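Local coordinates for nadb-ler3 (Gallus gallus, PDB 3WXB), which reduces carbonyl compounds with NAD(P)H as a member of the short-chain dehydrogenase/reductase family, at residues 36-41 with 226-231; 82-87 with 99-104; 142-147 with 203-208. All blocks are in the same frame, centred on the assembly; numbering follows the deposited sequence.

Contact 1 (36-41 with 226-231); sequences RGIGLG and LHPGWV. With NDP (NADPH dihydro-nicotinamide-adenine-dinucleotide phosphate), chain C.
Ile38 sets CG1 anti to its carbonyl carbon (chi1 -68°) and carries CD1 on in an extended chain (chi2 165°) to Pro228 and Val231. CD1 lies 3.6 Å from CG2 of Val231 and 3.7 Å from CB of Pro228. Val231 has CG1 anti to its backbone N (chi1 -166°), which turns CG2 to meet that methyl. No hydrogen bond joins the two segments; NADPH bridges them instead. This is the cofactor cleft of a Rossmann fold, between the glycine-rich turn at the start of helix 37-47 and the loop after strand 222-227. Ile38 N gives a bond of 2.8 Å to O2N of the nicotinamide-side phosphate. The CA of Gly37 lies close to that same oxygen, with no side chain in between. At the far end, Val231 N donates to the carboxamide O7N over 2.7 Å, and the carboxamide N7N returns a weak bond to Val231 O. Pro228 CG packs on the dihydronicotinamide ring, 3.4 Å from C6N. Arg36 reaches the 2'-phosphate with two nearly straight bonds, NE to O2X at 2.7 Å and NH2 to O3X at 2.9 Å. Its NH1 also has a salt bridge to Asp234. The two carboxamide bonds, one of them weak, and the proline probably limit rotation of the nicotinamide. The arginine probably balances the charge of the 2'-phosphate, an interaction that NADH, lacking this group, could not make.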
loop_
_atom_site.group_PDB
_atom_site.type_symbol
_atom_site.label_atom_id
_atom_site.label_comp_id
_atom_site.label_asym_id
_atom_site.label_seq_id
_atom_site.Cartn_x
_atom_site.Cartn_y
_atom_site.Cartn_z
ATOM N N ARG A 36 13.133 -17.136 12.674
ATOM C CA ARG A 36 12.147 -17.393 13.697
ATOM C C ARG A 36 10.772 -17.209 13.030
ATOM O O ARG A 36 10.722 -16.893 11.848
ATOM C CB ARG A 36 12.308 -16.412 14.881
ATOM C CG ARG A 36 12.229 -14.924 14.474
ATOM C CD ARG A 36 12.792 -13.982 15.643
ATOM N NE ARG A 36 12.853 -12.612 15.158
ATOM C CZ ARG A 36 11.934 -11.684 15.409
ATOM N NH1 ARG A 36 10.918 -11.984 16.183
ATOM N NH2 ARG A 36 12.061 -10.447 14.905
ATOM N N GLY A 37 9.707 -17.412 13.791
ATOM C CA GLY A 37 8.328 -17.175 13.334
ATOM C C GLY A 37 7.928 -18.002 12.124
ATOM O O GLY A 37 8.365 -19.140 11.930
ATOM N N ILE A 38 7.127 -17.398 11.273
ATOM C CA ILE A 38 6.596 -18.107 10.092
ATOM C C ILE A 38 7.680 -18.520 9.148
ATOM O O ILE A 38 7.628 -19.633 8.580
ATOM C CB ILE A 38 5.507 -17.191 9.390
ATOM C CG1 ILE A 38 4.291 -17.081 10.309
ATOM C CG2 ILE A 38 5.120 -17.739 8.005
ATOM C CD1 ILE A 38 3.317 -15.896 9.885
ATOM N N GLY A 39 8.651 -17.617 8.937
ATOM C CA GLY A 39 9.824 -17.873 8.065
ATOM C C GLY A 39 10.582 -19.160 8.465
ATOM O O GLY A 39 10.857 -20.024 7.599
ATOM N N LEU A 40 10.884 -19.316 9.759
ATOM C CA LEU A 40 11.498 -20.583 10.245
ATOM C C LEU A 40 10.592 -21.798 9.947
ATOM O O LEU A 40 11.087 -22.832 9.448
ATOM C CB LEU A 40 11.887 -20.505 11.738
ATOM C CG LEU A 40 12.586 -21.756 12.330
ATOM C CD1 LEU A 40 13.896 -22.103 11.589
ATOM C CD2 LEU A 40 12.807 -21.585 13.827
ATOM N N GLY A 41 9.284 -21.656 10.202
ATOM C CA GLY A 41 8.306 -22.668 9.789
ATOM C C GLY A 41 8.409 -23.062 8.315
ATOM O O GLY A 41 8.453 -24.251 7.978
ATOM N N LEU A 226 -0.410 -14.186 0.296
ATOM C CA LEU A 226 -1.065 -15.054 1.279
ATOM C C LEU A 226 -1.249 -14.406 2.643
ATOM O O LEU A 226 -0.325 -13.753 3.173
ATOM C CB LEU A 226 -0.214 -16.317 1.524
ATOM C CG LEU A 226 0.069 -17.225 0.316
ATOM C CD1 LEU A 226 0.840 -18.478 0.720
ATOM C CD2 LEU A 226 -1.219 -17.563 -0.375
ATOM N N HIS A 227 -2.404 -14.598 3.227
ATOM C CA HIS A 227 -2.593 -14.304 4.622
ATOM C C HIS A 227 -2.379 -15.589 5.397
ATOM O O HIS A 227 -3.080 -16.575 5.122
ATOM C CB HIS A 227 -4.030 -13.802 4.852
ATOM C CG HIS A 227 -4.352 -13.589 6.295
ATOM N ND1 HIS A 227 -3.574 -12.770 7.103
ATOM C CD2 HIS A 227 -5.310 -14.117 7.092
ATOM C CE1 HIS A 227 -4.056 -12.808 8.337
ATOM N NE2 HIS A 227 -5.108 -13.610 8.357
ATOM N N PRO A 228 -1.421 -15.608 6.364
ATOM C CA PRO A 228 -0.985 -16.803 7.100
ATOM C C PRO A 228 -1.873 -17.099 8.250
ATOM O O PRO A 228 -1.698 -18.099 8.908
ATOM C CB PRO A 228 0.426 -16.438 7.565
ATOM C CG PRO A 228 0.352 -14.940 7.727
ATOM C CD PRO A 228 -0.530 -14.433 6.649
ATOM N N GLY A 229 -2.858 -16.257 8.474
ATOM C CA GLY A 229 -3.724 -16.430 9.612
ATOM C C GLY A 229 -3.190 -15.527 10.746
ATOM O O GLY A 229 -2.268 -14.763 10.540
ATOM N N TRP A 230 -3.779 -15.599 11.926
ATOM C CA TRP A 230 -3.227 -14.905 13.093
ATOM C C TRP A 230 -2.358 -15.896 13.870
ATOM O O TRP A 230 -2.867 -16.748 14.656
ATOM C CB TRP A 230 -4.371 -14.382 13.923
ATOM C CG TRP A 230 -3.972 -13.543 15.135
ATOM C CD1 TRP A 230 -2.723 -13.029 15.412
ATOM C CD2 TRP A 230 -4.829 -13.101 16.183
ATOM N NE1 TRP A 230 -2.761 -12.318 16.582
ATOM C CE2 TRP A 230 -4.039 -12.331 17.069
ATOM C CE3 TRP A 230 -6.193 -13.282 16.470
ATOM C CZ2 TRP A 230 -4.559 -11.767 18.237
ATOM C CZ3 TRP A 230 -6.702 -12.727 17.608
ATOM C CH2 TRP A 230 -5.887 -11.963 18.485
ATOM N N VAL A 231 -1.059 -15.755 13.675
ATOM C CA VAL A 231 -0.125 -16.817 13.957
ATOM C C VAL A 231 0.568 -16.527 15.286
ATOM O O VAL A 231 0.906 -15.386 15.553
ATOM C CB VAL A 231 0.901 -17.063 12.820
ATOM C CG1 VAL A 231 1.632 -18.451 13.045
ATOM C CG2 VAL A 231 0.233 -17.040 11.344
HETATM P PA NDP C . 8.209 -12.251 13.384
HETATM O O1A NDP C . 8.229 -10.876 13.968
HETATM O O2A NDP C . 8.067 -13.324 14.283
HETATM O O5B NDP C . 9.426 -12.520 12.558
HETATM C C5B NDP C . 9.928 -11.453 11.704
HETATM C C4B NDP C . 10.983 -12.040 10.834
HETATM O O4B NDP C . 11.361 -11.072 9.708
HETATM C C3B NDP C . 12.314 -12.294 11.582
HETATM O O3B NDP C . 12.997 -13.368 10.812
HETATM C C2B NDP C . 13.064 -10.971 11.347
HETATM O O2B NDP C . 14.495 -11.069 11.515
HETATM C C1B NDP C . 12.738 -10.703 9.851
HETATM N N9A NDP C . 12.953 -9.193 9.527
HETATM C C8A NDP C . 12.320 -8.091 9.998
HETATM N N7A NDP C . 12.889 -7.005 9.440
HETATM C C5A NDP C . 13.943 -7.401 8.745
HETATM C C6A NDP C . 14.846 -6.727 8.011
HETATM N N6A NDP C . 14.777 -5.385 7.965
HETATM N N1A NDP C . 15.792 -7.392 7.327
HETATM C C2A NDP C . 15.820 -8.764 7.336
HETATM N N3A NDP C . 14.895 -9.444 8.117
HETATM C C4A NDP C . 13.960 -8.753 8.761
HETATM O O3 NDP C . 6.986 -12.152 12.293
HETATM P PN NDP C . 6.106 -13.414 11.799
HETATM O O1N NDP C . 4.898 -13.451 12.615
HETATM O O2N NDP C . 6.948 -14.611 11.613
HETATM O O5D NDP C . 5.685 -12.771 10.360
HETATM C C5D NDP C . 6.261 -13.141 9.092
HETATM C C4D NDP C . 5.387 -12.536 7.983
HETATM O O4D NDP C . 4.043 -12.949 8.173
HETATM C C3D NDP C . 5.375 -10.989 8.150
HETATM O O3D NDP C . 5.449 -10.473 6.826
HETATM C C2D NDP C . 4.076 -10.671 8.771
HETATM O O2D NDP C . 3.622 -9.366 8.422
HETATM C C1D NDP C . 3.186 -11.750 8.201
HETATM N N1N NDP C . 1.982 -11.961 9.045
HETATM C C2N NDP C . 2.050 -12.427 10.366
HETATM C C3N NDP C . 0.880 -12.611 11.112
HETATM C C7N NDP C . 0.891 -13.130 12.419
HETATM O O7N NDP C . -0.172 -13.236 13.034
HETATM N N7N NDP C . 2.080 -13.612 12.899
HETATM C C4N NDP C . -0.370 -12.275 10.554
HETATM C C5N NDP C . -0.480 -11.794 9.242
HETATM C C6N NDP C . 0.684 -11.603 8.480
HETATM P P2B NDP C . 15.185 -10.715 12.975
HETATM O O1X NDP C . 16.507 -10.361 12.440
HETATM O O2X NDP C . 14.991 -11.973 13.710
HETATM O O3X NDP C . 14.410 -9.549 13.479
#

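Contact 2 (82-87 with 99-104); sequences VIVPLE and ASVGER. With NDP (NADPH dihydro-nicotinamide-adenine-dinucleotide phosphate), chain C.
In the Rossmann fold of this reductase, strand 81-85 is the outermost strand on one side of the parallel sheet, and helix 91-105 packs against it. The chain then runs on past the strand end to Glu87 in the adenine pocket. Val84 and Val101 meet methyl to methyl, CG2 to CG2 at 4.0 Å, with their side chains at about a right angle. Phe57 of the neighbouring strand 55-60 touches both valines and Val82. Beyond the strand end, Glu87 OE2 accepts a bond of 3.0 Å from the adenine amino group N6A, with an N-H...O angle of 158°. The chain bends at chi2 (48°) to bring the carboxylate there. OE2 also bonds Thr89, and OE1 forms a salt bridge with Arg61, so both oxygens are held. A leucine in place of Glu87 would probably leave N6A without this acceptor and Arg61 without this salt bridge. At the other end of the contact, the exposed Arg104 meets Val82 from the opposite direction. Its side chain bends at chi2 and chi3 and lays one guanidinium face over the valine. CG2 of Val82 sits 3.5 Å above that plane, toward its rim, and 3.6 Å from NH2 of Arg104.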
loop_
_atom_site.group_PDB
_atom_site.type_symbol
_atom_site.label_atom_id
_atom_site.label_comp_id
_atom_site.label_asym_id
_atom_site.label_seq_id
_atom_site.Cartn_x
_atom_site.Cartn_y
_atom_site.Cartn_z
ATOM N N VAL A 82 20.899 -23.756 2.908
ATOM C CA VAL A 82 21.909 -22.730 2.739
ATOM C C VAL A 82 21.467 -21.448 3.479
ATOM O O VAL A 82 20.449 -20.851 3.102
ATOM C CB VAL A 82 22.123 -22.385 1.269
ATOM C CG1 VAL A 82 23.193 -21.311 1.092
ATOM C CG2 VAL A 82 22.487 -23.646 0.430
ATOM N N ILE A 83 22.249 -21.010 4.485
ATOM C CA ILE A 83 21.961 -19.779 5.237
ATOM C C ILE A 83 22.597 -18.570 4.559
ATOM O O ILE A 83 23.816 -18.553 4.312
ATOM C CB ILE A 83 22.346 -19.903 6.725
ATOM C CG1 ILE A 83 21.458 -20.937 7.392
ATOM C CG2 ILE A 83 22.154 -18.544 7.454
ATOM C CD1 ILE A 83 21.875 -21.358 8.848
ATOM N N VAL A 84 21.756 -17.582 4.207
ATOM C CA VAL A 84 22.155 -16.374 3.480
ATOM C C VAL A 84 21.974 -15.074 4.343
ATOM O O VAL A 84 20.829 -14.749 4.791
ATOM C CB VAL A 84 21.387 -16.244 2.105
ATOM C CG1 VAL A 84 21.948 -15.079 1.258
ATOM C CG2 VAL A 84 21.458 -17.569 1.279
ATOM N N PRO A 85 23.106 -14.348 4.640
ATOM C CA PRO A 85 22.922 -13.051 5.342
ATOM C C PRO A 85 22.208 -12.040 4.477
ATOM O O PRO A 85 22.537 -11.871 3.295
ATOM C CB PRO A 85 24.387 -12.548 5.672
ATOM C CG PRO A 85 25.308 -13.366 4.739
ATOM C CD PRO A 85 24.530 -14.650 4.332
ATOM N N LEU A 86 21.229 -11.363 5.070
ATOM C CA LEU A 86 20.448 -10.387 4.291
ATOM C C LEU A 86 19.762 -9.373 5.211
ATOM O O LEU A 86 19.055 -9.749 6.134
ATOM C CB LEU A 86 19.366 -11.112 3.428
ATOM C CG LEU A 86 18.364 -10.253 2.603
ATOM C CD1 LEU A 86 19.032 -9.336 1.621
ATOM C CD2 LEU A 86 17.276 -11.149 1.846
ATOM N N GLU A 87 19.961 -8.105 4.910
ATOM C CA GLU A 87 19.225 -7.013 5.545
ATOM C C GLU A 87 18.315 -6.521 4.399
ATOM O O GLU A 87 18.775 -5.899 3.416
ATOM C CB GLU A 87 20.216 -5.933 6.068
ATOM C CG GLU A 87 19.589 -4.556 6.379
ATOM C CD GLU A 87 18.338 -4.662 7.218
ATOM O OE1 GLU A 87 18.410 -5.147 8.355
ATOM O OE2 GLU A 87 17.248 -4.249 6.717
ATOM N N ALA A 99 23.559 -12.279 -5.776
ATOM C CA ALA A 99 24.840 -12.681 -6.392
ATOM C C ALA A 99 25.359 -13.970 -5.785
ATOM O O ALA A 99 25.873 -14.838 -6.498
ATOM C CB ALA A 99 25.895 -11.536 -6.236
ATOM N N SER A 100 25.223 -14.098 -4.480
ATOM C CA SER A 100 25.634 -15.292 -3.727
ATOM C C SER A 100 24.775 -16.519 -4.055
ATOM O O SER A 100 25.289 -17.630 -4.346
ATOM C CB SER A 100 25.653 -14.973 -2.212
ATOM O OG SER A 100 25.942 -16.111 -1.402
ATOM N N VAL A 101 23.457 -16.327 -4.029
ATOM C CA VAL A 101 22.520 -17.406 -4.366
ATOM C C VAL A 101 22.724 -17.881 -5.808
ATOM O O VAL A 101 22.737 -19.064 -6.060
ATOM C CB VAL A 101 21.032 -16.939 -4.118
ATOM C CG1 VAL A 101 20.073 -17.980 -4.621
ATOM C CG2 VAL A 101 20.780 -16.679 -2.564
ATOM N N GLY A 102 22.859 -16.931 -6.728
ATOM C CA GLY A 102 23.177 -17.151 -8.135
ATOM C C GLY A 102 24.406 -18.008 -8.348
ATOM O O GLY A 102 24.427 -18.904 -9.209
ATOM N N GLU A 103 25.420 -17.771 -7.534
ATOM C CA GLU A 103 26.660 -18.515 -7.637
ATOM C C GLU A 103 26.406 -19.937 -7.121
ATOM O O GLU A 103 26.817 -20.928 -7.755
ATOM C CB GLU A 103 27.804 -17.770 -6.882
ATOM C CG GLU A 103 29.024 -18.631 -6.639
ATOM C CD GLU A 103 30.012 -18.069 -5.603
ATOM O OE1 GLU A 103 30.860 -18.837 -5.076
ATOM O OE2 GLU A 103 29.945 -16.871 -5.324
ATOM N N ARG A 104 25.689 -20.078 -6.007
ATOM C CA ARG A 104 25.367 -21.443 -5.510
ATOM C C ARG A 104 24.476 -22.261 -6.446
ATOM O O ARG A 104 24.582 -23.502 -6.500
ATOM C CB ARG A 104 24.794 -21.418 -4.078
ATOM C CG ARG A 104 25.787 -21.861 -3.027
ATOM C CD ARG A 104 25.882 -23.403 -3.057
ATOM N NE ARG A 104 25.799 -24.104 -1.769
ATOM C CZ ARG A 104 26.168 -23.631 -0.584
ATOM N NH1 ARG A 104 26.671 -22.434 -0.440
ATOM N NH2 ARG A 104 26.032 -24.393 0.473
HETATM P PA NDP C . 8.209 -12.251 13.384
HETATM O O1A NDP C . 8.229 -10.876 13.968
HETATM O O2A NDP C . 8.067 -13.324 14.283
HETATM O O5B NDP C . 9.426 -12.520 12.558
HETATM C C5B NDP C . 9.928 -11.453 11.704
HETATM C C4B NDP C . 10.983 -12.040 10.834
HETATM O O4B NDP C . 11.361 -11.072 9.708
HETATM C C3B NDP C . 12.314 -12.294 11.582
HETATM O O3B NDP C . 12.997 -13.368 10.812
HETATM C C2B NDP C . 13.064 -10.971 11.347
HETATM O O2B NDP C . 14.495 -11.069 11.515
HETATM C C1B NDP C . 12.738 -10.703 9.851
HETATM N N9A NDP C . 12.953 -9.193 9.527
HETATM C C8A NDP C . 12.320 -8.091 9.998
HETATM N N7A NDP C . 12.889 -7.005 9.440
HETATM C C5A NDP C . 13.943 -7.401 8.745
HETATM C C6A NDP C . 14.846 -6.727 8.011
HETATM N N6A NDP C . 14.777 -5.385 7.965
HETATM N N1A NDP C . 15.792 -7.392 7.327
HETATM C C2A NDP C . 15.820 -8.764 7.336
HETATM N N3A NDP C . 14.895 -9.444 8.117
HETATM C C4A NDP C . 13.960 -8.753 8.761
HETATM O O3 NDP C . 6.986 -12.152 12.293
HETATM P PN NDP C . 6.106 -13.414 11.799
HETATM O O1N NDP C . 4.898 -13.451 12.615
HETATM O O2N NDP C . 6.948 -14.611 11.613
HETATM O O5D NDP C . 5.685 -12.771 10.360
HETATM C C5D NDP C . 6.261 -13.141 9.092
HETATM C C4D NDP C . 5.387 -12.536 7.983
HETATM O O4D NDP C . 4.043 -12.949 8.173
HETATM C C3D NDP C . 5.375 -10.989 8.150
HETATM O O3D NDP C . 5.449 -10.473 6.826
HETATM C C2D NDP C . 4.076 -10.671 8.771
HETATM O O2D NDP C . 3.622 -9.366 8.422
HETATM C C1D NDP C . 3.186 -11.750 8.201
HETATM N N1N NDP C . 1.982 -11.961 9.045
HETATM C C2N NDP C . 2.050 -12.427 10.366
HETATM C C3N NDP C . 0.880 -12.611 11.112
HETATM C C7N NDP C . 0.891 -13.130 12.419
HETATM O O7N NDP C . -0.172 -13.236 13.034
HETATM N N7N NDP C . 2.080 -13.612 12.899
HETATM C C4N NDP C . -0.370 -12.275 10.554
HETATM C C5N NDP C . -0.480 -11.794 9.242
HETATM C C6N NDP C . 0.684 -11.603 8.480
HETATM P P2B NDP C . 15.185 -10.715 12.975
HETATM O O1X NDP C . 16.507 -10.361 12.440
HETATM O O2X NDP C . 14.991 -11.973 13.710
HETATM O O3X NDP C . 14.410 -9.549 13.479
#

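Contact 3 (142-147 with 203-208); sequences IAPLLL and AALNML
Two long helices on one side of the Rossmann sheet, 130-160 and 196-216, pack side by side here. The second carries Tyr198 and Lys202, which bind NADPH just before this segment. The two short segments run nearly parallel, with 23° between their directions and 10.2 Å between their axes. The contact is buried, and its side chains are all apolar. Pro144 faces helix 196-216 with its ring, and CB lies 3.8 Å from CD1 of Leu205. The two side chains cross at about a right angle. Leu205 starts off beside the contact; its CG is anti to the backbone N (chi1 -178°), and CD1 is carried across to the proline. Leu208 points at the other helix and fits between Pro144 and Leu145. Proline has no N-H to give to the turn before, and helix 130-160 is kinked there. The second subunit adds to the packing: its Leu196 touches both Leu145 and Leu208, so the helix pair also takes part in the dimer interface. The two methyls of Leu208 divide the work. CD1 meets CD1 of Leu145 at 3.7 Å, while CD2 rests against the backbone, 3.5 Å from Leu145 N.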
loop_
_atom_site.group_PDB
_atom_site.type_symbol
_atom_site.label_atom_id
_atom_site.label_comp_id
_atom_site.label_asym_id
_atom_site.label_seq_id
_atom_site.Cartn_x
_atom_site.Cartn_y
_atom_site.Cartn_z
ATOM N N ILE A 142 8.694 -2.192 -0.120
ATOM C CA ILE A 142 9.760 -1.949 -1.098
ATOM C C ILE A 142 10.736 -3.156 -1.164
ATOM O O ILE A 142 11.161 -3.534 -2.253
ATOM C CB ILE A 142 10.576 -0.623 -0.785
ATOM C CG1 ILE A 142 9.646 0.602 -0.815
ATOM C CG2 ILE A 142 11.783 -0.467 -1.766
ATOM C CD1 ILE A 142 10.353 2.025 -0.417
ATOM N N ALA A 143 11.091 -3.735 -0.028
ATOM C CA ALA A 143 12.040 -4.849 -0.033
ATOM C C ALA A 143 11.476 -6.054 -0.875
ATOM O O ALA A 143 12.215 -6.651 -1.642
ATOM C CB ALA A 143 12.308 -5.299 1.336
ATOM N N PRO A 144 10.169 -6.392 -0.732
ATOM C CA PRO A 144 9.695 -7.505 -1.632
ATOM C C PRO A 144 9.820 -7.140 -3.059
ATOM O O PRO A 144 10.189 -8.007 -3.842
ATOM C CB PRO A 144 8.213 -7.684 -1.216
ATOM C CG PRO A 144 8.334 -7.464 0.285
ATOM C CD PRO A 144 9.207 -6.193 0.358
ATOM N N LEU A 145 9.575 -5.869 -3.421
ATOM C CA LEU A 145 9.797 -5.449 -4.788
ATOM C C LEU A 145 11.265 -5.651 -5.260
ATOM O O LEU A 145 11.544 -6.200 -6.349
ATOM C CB LEU A 145 9.362 -3.989 -4.981
ATOM C CG LEU A 145 9.876 -3.368 -6.241
ATOM C CD1 LEU A 145 9.025 -3.821 -7.463
ATOM C CD2 LEU A 145 9.905 -1.839 -6.127
ATOM N N LEU A 146 12.198 -5.128 -4.463
ATOM C CA LEU A 146 13.625 -5.121 -4.800
ATOM C C LEU A 146 14.200 -6.524 -4.856
ATOM O O LEU A 146 15.004 -6.843 -5.751
ATOM C CB LEU A 146 14.395 -4.335 -3.720
ATOM C CG LEU A 146 14.620 -2.831 -3.893
ATOM C CD1 LEU A 146 13.718 -2.103 -4.788
ATOM C CD2 LEU A 146 14.807 -2.117 -2.549
ATOM N N LEU A 147 13.765 -7.344 -3.927
ATOM C CA LEU A 147 14.171 -8.759 -3.892
ATOM C C LEU A 147 13.659 -9.502 -5.157
ATOM O O LEU A 147 14.407 -10.253 -5.795
ATOM C CB LEU A 147 13.683 -9.408 -2.624
ATOM C CG LEU A 147 14.533 -9.042 -1.395
ATOM C CD1 LEU A 147 13.745 -9.235 -0.092
ATOM C CD2 LEU A 147 15.849 -9.927 -1.335
ATOM N N ALA A 203 -1.573 -3.430 2.310
ATOM C CA ALA A 203 -2.387 -3.107 1.139
ATOM C C ALA A 203 -1.503 -2.791 -0.077
ATOM O O ALA A 203 -1.789 -3.244 -1.184
ATOM C CB ALA A 203 -3.409 -1.902 1.445
ATOM N N ALA A 204 -0.389 -2.070 0.131
ATOM C CA ALA A 204 0.523 -1.783 -0.951
ATOM C C ALA A 204 1.229 -3.048 -1.490
ATOM O O ALA A 204 1.540 -3.096 -2.686
ATOM C CB ALA A 204 1.617 -0.716 -0.493
ATOM N N LEU A 205 1.507 -3.999 -0.600
ATOM C CA LEU A 205 2.101 -5.275 -0.968
ATOM C C LEU A 205 1.055 -6.067 -1.814
ATOM O O LEU A 205 1.434 -6.786 -2.730
ATOM C CB LEU A 205 2.376 -6.108 0.307
ATOM C CG LEU A 205 3.056 -7.491 0.117
ATOM C CD1 LEU A 205 4.458 -7.414 -0.571
ATOM C CD2 LEU A 205 3.204 -8.247 1.449
ATOM N N ASN A 206 -0.226 -5.977 -1.447
ATOM C CA ASN A 206 -1.258 -6.655 -2.268
ATOM C C ASN A 206 -1.263 -6.070 -3.664
ATOM O O ASN A 206 -1.311 -6.796 -4.656
ATOM C CB ASN A 206 -2.591 -6.556 -1.583
ATOM C CG ASN A 206 -2.636 -7.410 -0.323
ATOM O OD1 ASN A 206 -1.741 -8.248 -0.100
ATOM N ND2 ASN A 206 -3.702 -7.285 0.449
ATOM N N MET A 207 -1.172 -4.734 -3.730
ATOM C CA MET A 207 -0.988 -4.030 -4.965
ATOM C C MET A 207 0.223 -4.486 -5.712
ATOM O O MET A 207 0.142 -4.743 -6.945
ATOM C CB MET A 207 -1.018 -2.474 -4.784
ATOM C CG MET A 207 -0.715 -1.708 -6.106
ATOM S SD MET A 207 -1.860 -2.134 -7.539
ATOM C CE MET A 207 -3.270 -1.113 -7.132
ATOM N N LEU A 208 1.378 -4.543 -5.019
ATOM C CA LEU A 208 2.611 -4.987 -5.681
ATOM C C LEU A 208 2.422 -6.367 -6.322
ATOM O O LEU A 208 2.817 -6.584 -7.485
ATOM C CB LEU A 208 3.761 -5.057 -4.690
ATOM C CG LEU A 208 5.061 -5.685 -5.162
ATOM C CD1 LEU A 208 5.682 -4.885 -6.426
ATOM C CD2 LEU A 208 6.081 -5.767 -3.947
#

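From the N terminus, the chain passes through 36-41 early and comes back to it at 226-231. Contact 1 therefore closes a long loop that encloses the other two. Contact 2 closes first, a short strand-to-helix connection, from strand 81-85 to helix 91-105. Contact 3 follows in series, joining 142-147 to 203-208. Helix 196-216 then leads into strand 222-227 and so to contact 1. Contacts 1 and 2 have centres about 22 Å apart. Both reach NADPH: contact 1 the nicotinamide, a diphosphate oxygen and the 2'-phosphate, contact 2 the adenine. Contacts 2 and 3 touch directly, through Leu86 CD2 and Leu147 CD2 at 3.7 Å. Contact 3 also packs against the second subunit.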